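Local atomic coordinates of cpftsy (Physcomitrella patens, PDB entry 4AK9), a protein that probably serves as the chloroplast receptor of the signal recognition particle, a SIMIBI-class GTPase acting in protein targeting to the thylakoid membrane. Residues Met120-Asn125 with Val239-Asp244. Sequence-based numbering, arbitrary orientation.
Sequences MIVGVN and VLLVLD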
loop_
_atom_site.group_PDB
_atom_site.type_symbol
_atom_site.label_atom_id
_atom_site.label_comp_id
_atom_site.label_asym_id
_atom_site.label_seq_id
_atom_site.Cartn_x
_atom_site.Cartn_y
_atom_site.Cartn_z
ATOM N N MET A 120 0.525 -17.108 22.752
ATOM C CA MET A 120 1.803 -16.921 22.086
ATOM C C MET A 120 1.742 -15.684 21.187
ATOM O O MET A 120 0.783 -15.499 20.445
ATOM C CB MET A 120 2.197 -18.149 21.263
ATOM C CG MET A 120 2.547 -19.357 22.113
ATOM S SD MET A 120 2.772 -20.808 21.045
ATOM C CE MET A 120 4.374 -20.536 20.303
ATOM N N ILE A 121 2.737 -14.819 21.305
ATOM C CA ILE A 121 2.789 -13.596 20.505
ATOM C C ILE A 121 3.841 -13.842 19.430
ATOM O O ILE A 121 5.007 -14.196 19.725
ATOM C CB ILE A 121 3.207 -12.381 21.358
ATOM C CG1 ILE A 121 2.247 -12.136 22.525
ATOM C CG2 ILE A 121 3.484 -11.127 20.484
ATOM C CD1 ILE A 121 0.775 -12.318 22.273
ATOM N N VAL A 122 3.456 -13.709 18.160
ATOM C CA VAL A 122 4.416 -13.963 17.085
ATOM C C VAL A 122 4.505 -12.779 16.113
ATOM O O VAL A 122 3.658 -11.880 16.141
ATOM C CB VAL A 122 4.041 -15.236 16.270
ATOM C CG1 VAL A 122 3.989 -16.463 17.207
ATOM C CG2 VAL A 122 2.682 -15.043 15.621
ATOM N N GLY A 123 5.523 -12.786 15.263
ATOM C CA GLY A 123 5.696 -11.697 14.301
ATOM C C GLY A 123 7.137 -11.325 14.044
ATOM O O GLY A 123 8.059 -11.904 14.614
ATOM N N VAL A 124 7.342 -10.338 13.179
ATOM C CA VAL A 124 8.699 -10.075 12.706
ATOM C C VAL A 124 9.480 -9.147 13.611
ATOM O O VAL A 124 10.701 -9.242 13.702
ATOM C CB VAL A 124 8.721 -9.495 11.263
ATOM C CG1 VAL A 124 7.682 -10.182 10.406
ATOM C CG2 VAL A 124 8.496 -7.995 11.274
ATOM N N ASN A 125 8.793 -8.250 14.293
ATOM C CA ASN A 125 9.541 -7.181 14.927
ATOM C C ASN A 125 9.633 -7.383 16.416
ATOM O O ASN A 125 8.622 -7.195 17.125
ATOM C CB ASN A 125 8.894 -5.831 14.635
ATOM C CG ASN A 125 9.771 -4.682 15.064
ATOM O OD1 ASN A 125 9.730 -4.255 16.216
ATOM N ND2 ASN A 125 10.594 -4.191 14.138
ATOM N N VAL A 239 -2.782 -17.590 19.337
ATOM C CA VAL A 239 -1.519 -17.268 18.668
ATOM C C VAL A 239 -1.794 -15.907 17.984
ATOM O O VAL A 239 -2.582 -15.787 17.034
ATOM C CB VAL A 239 -1.042 -18.350 17.638
ATOM C CG1 VAL A 239 0.234 -17.929 16.918
ATOM C CG2 VAL A 239 -0.840 -19.723 18.326
ATOM N N LEU A 240 -1.190 -14.869 18.533
ATOM C CA LEU A 240 -1.507 -13.511 18.108
ATOM C C LEU A 240 -0.348 -12.984 17.279
ATOM O O LEU A 240 0.785 -12.887 17.746
ATOM C CB LEU A 240 -1.760 -12.630 19.347
ATOM C CG LEU A 240 -2.905 -13.114 20.221
ATOM C CD1 LEU A 240 -3.026 -12.256 21.493
ATOM C CD2 LEU A 240 -4.213 -13.097 19.421
ATOM N N LEU A 241 -0.628 -12.657 16.014
ATOM C CA LEU A 241 0.386 -12.107 15.120
ATOM C C LEU A 241 0.400 -10.553 15.158
ATOM O O LEU A 241 -0.621 -9.887 14.888
ATOM C CB LEU A 241 0.132 -12.627 13.684
ATOM C CG LEU A 241 1.021 -12.011 12.611
ATOM C CD1 LEU A 241 2.494 -12.366 12.824
ATOM C CD2 LEU A 241 0.585 -12.452 11.211
ATOM N N VAL A 242 1.552 -9.992 15.495
ATOM C CA VAL A 242 1.666 -8.548 15.656
ATOM C C VAL A 242 2.176 -7.996 14.334
ATOM O O VAL A 242 3.200 -8.446 13.823
ATOM C CB VAL A 242 2.662 -8.167 16.781
ATOM C CG1 VAL A 242 2.744 -6.617 16.885
ATOM C CG2 VAL A 242 2.242 -8.762 18.100
ATOM N N LEU A 243 1.422 -7.069 13.747
ATOM C CA LEU A 243 1.780 -6.489 12.437
ATOM C C LEU A 243 1.864 -4.968 12.527
ATOM O O LEU A 243 1.011 -4.340 13.149
ATOM C CB LEU A 243 0.706 -6.850 11.420
ATOM C CG LEU A 243 0.507 -8.363 11.236
ATOM C CD1 LEU A 243 -0.791 -8.594 10.548
ATOM C CD2 LEU A 243 1.690 -8.891 10.418
ATOM N N ASP A 244 2.878 -4.388 11.902
ATOM C CA ASP A 244 3.083 -2.930 11.905
ATOM C C ASP A 244 2.154 -2.217 10.903
ATOM O O ASP A 244 2.360 -2.280 9.674
ATOM C CB ASP A 244 4.546 -2.650 11.554
ATOM C CG ASP A 244 4.930 -1.190 11.701
ATOM O OD1 ASP A 244 4.031 -0.308 11.613
ATOM O OD2 ASP A 244 6.146 -0.916 11.918
HETATM O O HOH W 1 4.870 -9.623 11.637
HETATM O O HOH W 2 6.160 -7.740 14.054
#
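V122 joins L240 and V242 through both of its backbone polar atoms: its N donates to L240 O at 2.8 Å (N-H...O 174°), and its O accepts from V242 N. With L240 N bonded to M120 O at 2.8 Å, this pattern defines parallel pairing of neighbouring central strands in the GTPase sheet. I121 can be followed outward on the face covered by helix 126-142. From CB, CG2 stands anti to the backbone N and meets V242 CG2 at 3.6 Å; the other branch, CG1, lies beside that N (chi1 -59°), and the turn about CB-CG1 (chi2 -40°) brings CD1 to L240 CD1 and CB, each 3.9 Å away. On the reverse face, V122 CG2 lies 3.9 Å from L241 CD1, and L241 CD1 also packs 3.6 Å from G123 CA. Beyond G123 direct pairing gives way to water: one water accepts from V124 N, the other from N125 N, and both donate to V242 O. The sequence and strand-loop-helix geometry fit a Walker A P-loop, with G123 O bonded to K129 NZ and N125 OD1 to G128 N. Near-linear backbone bonds and apolar packing thus join strands 117-123 and 238-244 directly, whereas water links the departing, presumed nucleotide-binding loop to V242.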